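Local coordinates for phosphate-binding protein PstS 2 (Streptococcus pneumoniae, PDB 4H1X), which probably binds phosphate outside the cell membrane and delivers it to the membrane subunits of the PstSACB ABC transporter for import, at residues R23-F26 with T27-G31; D42-A45 with K46-I50; A251-S255 with G256-T260. One frame throughout, in Å; residues are numbered along the deposited sequence.

Overall arrangement
The three contacts sit on the same side of the chain's centre, in one lobe of a two-lobed binding protein. Contact 1, on helix 21-30, lies about 13 Å from contact 2 and about 14 Å from contact 3, centre to centre; contacts 2 and 3 are about 10 Å apart. R23 NH2 reaches D42 OD2 at 3.0 Å in a salt bridge joining contacts 1 and 2. F26 CE2 comes to 3.5 Å from F254 CG, tying contact 1 to contact 3, while A45 N probably bonds to F254 O at 2.7 Å. Phosphate in PstS proteins is held in the cleft between lobes; these three contacts pack against one another within one lobe.

Contact 1: residues R23-F26 with T27-G31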
ATOM      1  N   ARG A  23      -3.645   7.518   2.336  1.00 13.36           N
ATOM      2  CA  ARG A  23      -3.426   8.686   3.200  1.00 11.96           C
ATOM      3  C   ARG A  23      -2.777   8.247   4.524  1.00 14.96           C
ATOM      4  O   ARG A  23      -1.836   8.883   4.981  1.00 13.72           O
ATOM      5  CB  ARG A  23      -4.740   9.415   3.476  1.00 11.93           C
ATOM      6  CG  ARG A  23      -4.552  10.578   4.470  1.00 13.54           C
ATOM      7  CD  ARG A  23      -5.796  11.434   4.516  1.00 19.00           C
ATOM      8  NE  ARG A  23      -5.723  12.454   5.570  1.00 21.71           N
ATOM      9  CZ  ARG A  23      -6.559  13.484   5.674  1.00 28.05           C
ATOM     10  NH1 ARG A  23      -7.539  13.645   4.793  1.00 18.29           N
ATOM     11  NH2 ARG A  23      -6.417  14.365   6.658  1.00 19.52           N
ATOM     12  N   GLY A  24      -3.293   7.175   5.106  1.00 14.24           N
ATOM     13  CA  GLY A  24      -2.783   6.635   6.365  1.00 14.58           C
ATOM     14  C   GLY A  24      -1.312   6.291   6.249  1.00 17.28           C
ATOM     15  O   GLY A  24      -0.515   6.675   7.100  1.00 17.83           O
ATOM     16  N   ALA A  25      -0.950   5.596   5.171  1.00 14.79           N
ATOM     17  CA  ALA A  25       0.438   5.193   4.924  1.00 15.19           C
ATOM     18  C   ALA A  25       1.334   6.411   4.707  1.00 17.17           C
ATOM     19  O   ALA A  25       2.378   6.537   5.360  1.00 17.73           O
ATOM     20  CB  ALA A  25       0.496   4.288   3.717  1.00 15.85           C
ATOM     21  N   PHE A  26       0.928   7.308   3.793  1.00 11.83           N
ATOM     22  CA  PHE A  26       1.688   8.515   3.477  1.00 12.14           C
ATOM     23  C   PHE A  26       1.970   9.347   4.727  1.00 15.61           C
ATOM     24  O   PHE A  26       3.117   9.692   4.978  1.00 14.81           O
ATOM     25  CB  PHE A  26       0.954   9.377   2.428  1.00 12.65           C
ATOM     26  CG  PHE A  26       1.731  10.627   2.077  1.00 13.49           C
ATOM     27  CD1 PHE A  26       2.798  10.577   1.181  1.00 15.94           C
ATOM     28  CD2 PHE A  26       1.410  11.854   2.657  1.00 13.86           C
ATOM     29  CE1 PHE A  26       3.520  11.739   0.853  1.00 16.24           C
ATOM     30  CE2 PHE A  26       2.144  13.010   2.346  1.00 16.81           C
ATOM     31  CZ  PHE A  26       3.207  12.940   1.461  1.00 15.36           C
ATOM     32  N   THR A  27       0.931   9.673   5.499  1.00 14.28           N
ATOM     33  CA  THR A  27       1.091  10.505   6.687  1.00 14.36           C
ATOM     34  C   THR A  27       1.929   9.792   7.765  1.00 18.02           C
ATOM     35  O   THR A  27       2.703  10.457   8.442  1.00 18.02           O
ATOM     36  CB  THR A  27      -0.262  10.976   7.228  1.00 17.24           C
ATOM     37  OG1 THR A  27      -1.040   9.843   7.590  1.00 16.56           O
ATOM     38  CG2 THR A  27      -1.026  11.876   6.218  1.00 16.33           C
ATOM     39  N   GLU A  28       1.807   8.456   7.892  1.00 14.96           N
ATOM     40  CA  GLU A  28       2.636   7.706   8.855  1.00 17.14           C
ATOM     41  C   GLU A  28       4.129   7.744   8.432  1.00 21.63           C
ATOM     42  O   GLU A  28       4.992   8.098   9.238  1.00 21.13           O
ATOM     43  CB  GLU A  28       2.149   6.251   8.991  1.00 18.92           C
ATOM     44  CG  GLU A  28       2.975   5.385   9.939  1.00 35.41           C
ATOM     45  CD  GLU A  28       3.132   5.898  11.359  1.00 64.74           C
ATOM     46  OE1 GLU A  28       2.113   6.302  11.970  1.00 55.61           O
ATOM     47  OE2 GLU A  28       4.278   5.882  11.866  1.00 63.43           O
ATOM     48  N   ILE A  29       4.417   7.365   7.177  1.00 18.15           N
ATOM     49  CA  ILE A  29       5.789   7.298   6.658  1.00 18.13           C
ATOM     50  C   ILE A  29       6.509   8.672   6.710  1.00 23.05           C
ATOM     51  O   ILE A  29       7.680   8.726   7.101  1.00 23.26           O
ATOM     52  CB  ILE A  29       5.830   6.675   5.222  1.00 20.69           C
ATOM     53  CG1 ILE A  29       5.302   5.214   5.235  1.00 21.27           C
ATOM     54  CG2 ILE A  29       7.268   6.706   4.647  1.00 20.91           C
ATOM     55  CD1 ILE A  29       4.831   4.694   3.844  1.00 27.64           C
ATOM     56  N   THR A  30       5.829   9.766   6.328  1.00 19.08           N
ATOM     57  CA  THR A  30       6.427  11.114   6.344  1.00 19.53           C
ATOM     58  C   THR A  30       6.501  11.728   7.769  1.00 23.81           C
ATOM     59  O   THR A  30       7.150  12.759   7.951  1.00 23.31           O
ATOM     60  CB  THR A  30       5.627  12.063   5.422  1.00 19.60           C
ATOM     61  OG1 THR A  30       4.279  12.076   5.875  1.00 21.07           O
ATOM     62  CG2 THR A  30       5.715  11.676   3.947  1.00 16.06           C
ATOM     63  N   GLY A  31       5.806  11.124   8.735  1.00 21.18           N
ATOM     64  CA  GLY A  31       5.769  11.606  10.113  1.00 21.88           C
ATOM     65  C   GLY A  31       4.774  12.723  10.380  1.00 27.21           C
ATOM     66  O   GLY A  31       4.847  13.382  11.429  1.00 28.20           O
TER
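The ring of F26 carries the methyl of T30 over one face. CG2 of T30 stands 3.9 Å from the ring centroid of F26 in a CH-pi contact, 19° off the ring normal and displaced toward the rim, so that it lies nearest CE1 and CZ. With CG of F26 anti to the backbone N and beside the carbonyl carbon (chi1 -180°), the ring is put on the side of the helix where T30 follows one turn later. Phenylalanine suits this buried place: its ring also stacks with Y70 and packs edge-to-face with F254, while L250 of helix 247-254 touches both F26 and T30.

Each of the two threonines turns its hydroxyl back onto the helix. T27 OG1 lies 2.9 Å from R23 O, and T30 OG1 is 2.8 Å from F26 O. Both hydroxyls donate, and at each carbonyl the hydroxyl arrives from the opposite face to the regular helical N-H donor, such as the nearly straight bond from T27 N. The torsion that seats the T27 hydroxyl between its own N and carbonyl carbon (chi1 61°) places the methyl beside that N, where CG2 lies 4.1 Å from R23 CG. Beyond that carbon the arginine runs extended, carrying its guanidinium to R16 O and to a salt bridge with D42.

On another side of the helix A25 CB lies 4.4 Å from I29 CD1, a loose apolar contact. The helix stops at G31 in a Schellman motif, whose positive phi glycine adopts easily; G31 N bonds to E28 O at 3.2 Å. Chemically, R23 O and F26 O each accept two bonds, which satisfies the threonine hydroxyls within the helix itself, while T30 CG2 packs on the F26 ring and T27 CG2 on R23 CG.

Contact 2: residues D42-A45 with K46-I50; sequences DNTA and KTAVI
T44 sets its methyl CG2 against the CB of A48, 4.2 Å away, across the bend of the chain. Its first torsion (chi1 -66°) turns the methyl trans to the backbone N and leaves OG1 beside that N, facing back to D42. There OG1 donates to D42 OD1 at 2.6 Å, meeting it on the syn side, and T44 N reaches the same oxygen at 3.0 Å from the same face of the carboxylate. The backbone bond closes an Asx turn, a role that aspartate fills with its short side chain, OD2 being taken by R23.

A type I turn follows from A45 to A48 and leads into strand 49-51. A48 N donates to A45 O at 3.2 Å, coming from well above the carbonyl plane. One water bridges the turn, donating to A45 O and, at 2.8 Å, to A48 O. The CB atoms of A45 and A48, 4.4 Å apart, touch only loosely, while T47 OG1 stands 4.0 Å from A45 CB. K46, exposed, bends its chain away from the turn, which suits a lysine at the surface.

Two donors from T44 and the arginine thus grip the carboxylate of D42, which probably favours its charged form and fixes its rotation, while the water links A45 O and A48 O across the turn.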
ATOM      1  N   ASP A  42      -3.264  13.904  12.864  1.00 31.83           N
ATOM      2  CA  ASP A  42      -2.914  14.010  11.443  1.00 28.93           C
ATOM      3  C   ASP A  42      -2.638  15.482  11.164  1.00 30.30           C
ATOM      4  O   ASP A  42      -3.574  16.289  11.129  1.00 30.75           O
ATOM      5  CB  ASP A  42      -4.038  13.459  10.537  1.00 29.58           C
ATOM      6  CG  ASP A  42      -3.723  13.427   9.044  1.00 29.03           C
ATOM      7  OD1 ASP A  42      -2.744  14.090   8.623  1.00 23.90           O
ATOM      8  OD2 ASP A  42      -4.472  12.756   8.290  1.00 29.80           O
ATOM      9  N   ASN A  43      -1.361  15.834  10.946  1.00 23.15           N
ATOM     10  CA  ASN A  43      -0.986  17.230  10.726  1.00 21.83           C
ATOM     11  C   ASN A  43      -1.080  17.674   9.246  1.00 21.85           C
ATOM     12  O   ASN A  43      -0.508  18.714   8.892  1.00 20.11           O
ATOM     13  CB  ASN A  43       0.407  17.510  11.294  1.00 25.13           C
ATOM     14  CG  ASN A  43       0.436  17.427  12.796  1.00 45.02           C
ATOM     15  OD1 ASN A  43       1.037  16.516  13.376  1.00 38.76           O
ATOM     16  ND2 ASN A  43      -0.281  18.323  13.455  1.00 32.44           N
ATOM     17  N   THR A  44      -1.842  16.937   8.407  1.00 18.46           N
ATOM     18  CA  THR A  44      -2.050  17.312   6.995  1.00 17.19           C
ATOM     19  C   THR A  44      -2.510  18.768   6.937  1.00 19.53           C
ATOM     20  O   THR A  44      -3.430  19.144   7.676  1.00 18.81           O
ATOM     21  CB  THR A  44      -3.084  16.394   6.310  1.00 21.62           C
ATOM     22  OG1 THR A  44      -2.583  15.057   6.219  1.00 22.64           O
ATOM     23  CG2 THR A  44      -3.474  16.891   4.920  1.00 20.15           C
ATOM     24  N   ALA A  45      -1.872  19.580   6.078  1.00 16.51           N
ATOM     25  CA  ALA A  45      -2.204  20.998   5.911  1.00 16.69           C
ATOM     26  C   ALA A  45      -3.722  21.224   5.929  1.00 19.19           C
ATOM     27  O   ALA A  45      -4.458  20.527   5.224  1.00 16.47           O
ATOM     28  CB  ALA A  45      -1.618  21.527   4.621  1.00 17.73           C
ATOM     29  N   LYS A  46      -4.181  22.169   6.772  1.00 17.76           N
ATOM     30  CA  LYS A  46      -5.609  22.496   6.874  1.00 18.53           C
ATOM     31  C   LYS A  46      -6.121  23.173   5.586  1.00 18.73           C
ATOM     32  O   LYS A  46      -7.326  23.228   5.388  1.00 18.43           O
ATOM     33  CB  LYS A  46      -5.893  23.386   8.105  1.00 23.81           C
ATOM     34  CG  LYS A  46      -5.608  22.715   9.462  1.00 42.57           C
ATOM     35  CD  LYS A  46      -6.761  21.849   9.957  1.00 55.62           C
ATOM     36  CE  LYS A  46      -6.433  21.098  11.229  1.00 71.35           C
ATOM     37  NZ  LYS A  46      -6.439  21.980  12.428  1.00 83.69           N
ATOM     38  N   THR A  47      -5.211  23.653   4.707  1.00 14.45           N
ATOM     39  CA  THR A  47      -5.594  24.273   3.428  1.00 14.64           C
ATOM     40  C   THR A  47      -5.769  23.226   2.324  1.00 16.39           C
ATOM     41  O   THR A  47      -6.315  23.555   1.259  1.00 15.64           O
ATOM     42  CB  THR A  47      -4.535  25.290   2.977  1.00 22.09           C
ATOM     43  OG1 THR A  47      -3.279  24.619   2.789  1.00 22.11           O
ATOM     44  CG2 THR A  47      -4.401  26.467   3.929  1.00 24.03           C
ATOM     45  N   ALA A  48      -5.281  21.975   2.550  1.00 12.50           N
ATOM     46  CA  ALA A  48      -5.326  20.921   1.529  1.00 11.80           C
ATOM     47  C   ALA A  48      -6.742  20.614   1.062  1.00 14.07           C
ATOM     48  O   ALA A  48      -7.676  20.556   1.863  1.00 13.33           O
ATOM     49  CB  ALA A  48      -4.665  19.644   2.038  1.00 11.76           C
ATOM     50  N   VAL A  49      -6.912  20.469  -0.252  1.00 11.40           N
ATOM     51  CA  VAL A  49      -8.219  20.080  -0.809  1.00 11.67           C
ATOM     52  C   VAL A  49      -8.223  18.557  -0.898  1.00 15.24           C
ATOM     53  O   VAL A  49      -7.164  17.924  -0.929  1.00 16.02           O
ATOM     54  CB  VAL A  49      -8.580  20.773  -2.149  1.00 14.47           C
ATOM     55  CG1 VAL A  49      -8.700  22.290  -1.960  1.00 14.01           C
ATOM     56  CG2 VAL A  49      -7.553  20.429  -3.243  1.00 13.53           C
ATOM     57  N   ILE A  50      -9.401  17.965  -0.965  1.00 10.28           N
ATOM     58  CA  ILE A  50      -9.541  16.505  -0.943  1.00 10.11           C
ATOM     59  C   ILE A  50      -9.944  15.921  -2.288  1.00 13.69           C
ATOM     60  O   ILE A  50     -10.865  16.434  -2.956  1.00 12.45           O
ATOM     61  CB  ILE A  50     -10.618  16.146   0.133  1.00 14.77           C
ATOM     62  CG1 ILE A  50     -10.320  16.791   1.516  1.00 17.59           C
ATOM     63  CG2 ILE A  50     -10.889  14.631   0.211  1.00 15.28           C
ATOM     64  CD1 ILE A  50      -8.931  16.422   2.205  1.00 17.00           C
TER
HETATM   65  O   HOH W   1      -7.218  19.645   4.478  1.00 20.44           O

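Contact 3: residues A251-S255 with G256-T260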
ATOM      1  N   ALA A 251       7.474  16.533   4.143  1.00 14.64           N
ATOM      2  CA  ALA A 251       6.619  16.669   5.319  1.00 15.01           C
ATOM      3  C   ALA A 251       6.205  18.139   5.521  1.00 18.17           C
ATOM      4  O   ALA A 251       5.036  18.397   5.817  1.00 16.32           O
ATOM      5  CB  ALA A 251       7.313  16.124   6.548  1.00 15.68           C
ATOM      6  N   ASP A 252       7.136  19.101   5.269  1.00 15.71           N
ATOM      7  CA  ASP A 252       6.866  20.542   5.353  1.00 15.97           C
ATOM      8  C   ASP A 252       5.748  20.961   4.385  1.00 18.46           C
ATOM      9  O   ASP A 252       4.860  21.732   4.760  1.00 18.04           O
ATOM     10  CB  ASP A 252       8.128  21.350   5.052  1.00 18.30           C
ATOM     11  CG  ASP A 252       9.119  21.449   6.197  1.00 32.62           C
ATOM     12  OD1 ASP A 252       8.861  20.841   7.268  1.00 31.16           O
ATOM     13  OD2 ASP A 252      10.163  22.133   6.020  1.00 39.09           O
ATOM     14  N   VAL A 253       5.788  20.438   3.148  1.00 13.00           N
ATOM     15  CA  VAL A 253       4.782  20.764   2.136  1.00 12.20           C
ATOM     16  C   VAL A 253       3.403  20.192   2.543  1.00 15.88           C
ATOM     17  O   VAL A 253       2.418  20.943   2.568  1.00 15.84           O
ATOM     18  CB  VAL A 253       5.227  20.295   0.716  1.00 15.14           C
ATOM     19  CG1 VAL A 253       4.079  20.395  -0.288  1.00 15.17           C
ATOM     20  CG2 VAL A 253       6.432  21.116   0.218  1.00 15.12           C
ATOM     21  N   PHE A 254       3.340  18.887   2.854  1.00 11.56           N
ATOM     22  CA  PHE A 254       2.050  18.254   3.140  1.00 11.45           C
ATOM     23  C   PHE A 254       1.456  18.669   4.495  1.00 17.00           C
ATOM     24  O   PHE A 254       0.238  18.577   4.640  1.00 16.23           O
ATOM     25  CB  PHE A 254       2.116  16.740   2.955  1.00 12.04           C
ATOM     26  CG  PHE A 254       1.948  16.383   1.491  1.00 11.66           C
ATOM     27  CD1 PHE A 254       0.677  16.197   0.944  1.00 12.23           C
ATOM     28  CD2 PHE A 254       3.045  16.349   0.633  1.00 13.16           C
ATOM     29  CE1 PHE A 254       0.510  15.914  -0.413  1.00 11.87           C
ATOM     30  CE2 PHE A 254       2.875  16.055  -0.728  1.00 14.25           C
ATOM     31  CZ  PHE A 254       1.607  15.815  -1.236  1.00 11.09           C
ATOM     32  N   SER A 255       2.280  19.191   5.442  1.00 16.41           N
ATOM     33  CA  SER A 255       1.793  19.726   6.725  1.00 16.94           C
ATOM     34  C   SER A 255       1.487  21.236   6.621  1.00 20.66           C
ATOM     35  O   SER A 255       1.053  21.839   7.606  1.00 21.98           O
ATOM     36  CB  SER A 255       2.811  19.493   7.847  1.00 19.30           C
ATOM     37  OG  SER A 255       3.977  20.269   7.592  1.00 25.11           O
ATOM     38  N   GLY A 256       1.738  21.826   5.457  1.00 17.91           N
ATOM     39  CA  GLY A 256       1.464  23.234   5.162  1.00 18.62           C
ATOM     40  C   GLY A 256       2.440  24.253   5.728  1.00 24.09           C
ATOM     41  O   GLY A 256       2.088  25.427   5.855  1.00 24.11           O
ATOM     42  N   LYS A 257       3.676  23.822   6.042  1.00 21.54           N
ATOM     43  CA  LYS A 257       4.735  24.679   6.595  1.00 22.33           C
ATOM     44  C   LYS A 257       5.517  25.416   5.503  1.00 26.41           C
ATOM     45  O   LYS A 257       6.036  26.505   5.739  1.00 26.47           O
ATOM     46  CB  LYS A 257       5.696  23.851   7.451  1.00 25.10           C
ATOM     47  CG  LYS A 257       5.105  23.381   8.770  1.00 34.96           C
ATOM     48  CD  LYS A 257       6.042  22.394   9.463  1.00 48.32           C
ATOM     49  CE  LYS A 257       5.348  21.638  10.573  1.00 59.00           C
ATOM     50  NZ  LYS A 257       6.289  20.757  11.311  1.00 67.27           N
ATOM     51  N   LEU A 258       5.644  24.788   4.339  1.00 22.25           N
ATOM     52  CA  LEU A 258       6.326  25.297   3.159  1.00 20.69           C
ATOM     53  C   LEU A 258       5.244  25.449   2.115  1.00 22.33           C
ATOM     54  O   LEU A 258       4.651  24.442   1.693  1.00 20.40           O
ATOM     55  CB  LEU A 258       7.405  24.256   2.784  1.00 21.27           C
ATOM     56  CG  LEU A 258       8.487  24.657   1.800  1.00 26.08           C
ATOM     57  CD1 LEU A 258       9.669  23.706   1.919  1.00 26.76           C
ATOM     58  CD2 LEU A 258       7.960  24.636   0.360  1.00 30.43           C
ATOM     59  N   THR A 259       4.915  26.701   1.743  1.00 18.27           N
ATOM     60  CA  THR A 259       3.725  26.964   0.923  1.00 18.49           C
ATOM     61  C   THR A 259       3.965  27.572  -0.455  1.00 21.54           C
ATOM     62  O   THR A 259       2.985  27.845  -1.156  1.00 21.14           O
ATOM     63  CB  THR A 259       2.792  27.912   1.703  1.00 29.07           C
ATOM     64  OG1 THR A 259       3.475  29.146   1.907  1.00 30.03           O
ATOM     65  CG2 THR A 259       2.353  27.335   3.051  1.00 30.18           C
ATOM     66  N   THR A 260       5.220  27.849  -0.832  1.00 19.80           N
ATOM     67  CA  THR A 260       5.478  28.423  -2.158  1.00 19.79           C
ATOM     68  C   THR A 260       6.501  27.580  -2.891  1.00 21.70           C
ATOM     69  O   THR A 260       7.424  27.058  -2.272  1.00 20.26           O
ATOM     70  CB  THR A 260       5.908  29.886  -2.064  1.00 27.53           C
ATOM     71  OG1 THR A 260       6.965  29.984  -1.120  1.00 27.37           O
ATOM     72  CG2 THR A 260       4.758  30.806  -1.679  1.00 32.02           C
TER
HETATM   73  O   HOH W   2       2.164  23.476   1.735  1.00 17.75           O
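The flat carboxylate of D252 meets the aliphatic chain of K257, which crosses the aspartate at about a right angle. K257 CD comes at D252 OD1 from well above the carboxylate plane, 3.9 Å away; the charged ends stay apart, with NZ of K257 4.8 Å from OD1 of D252, so any electrostatic attraction is probably weak and is not a salt bridge. The other flat group, the ring of F254, turns from this contact and touches I68 of strand 67-72.

The extended lysine also drapes over the S255 hydroxyl, its CG and CD each 3.5 Å from S255 OG. That hydroxyl is directed back into the helix: lying between the serine's own N and carbonyl carbon (chi1 67°), OG donates to A251 O at 2.8 Å, on the opposite face of this carbonyl from S255 N. Serine can thereby add a second bond to the last helical turn.

Farther along, L258 folds back on the helix. Its CB packs 3.8 Å from D252 CB, and its CD2 meets V253 CG2, branched apolar groups suited to covering each other. A water bridges V253 O and L258 O.

D252 O accepts from K257 N at 2.7 Å, in the carbonyl plane, and from L258 N above it, while G256 N bonds to V253 O at 3.1 Å. With G256 at positive phi, a conformation glycine adopts readily, this is the Schellman motif that ends an alpha helix, here helix 247-254, and reverses the chain into the following loop.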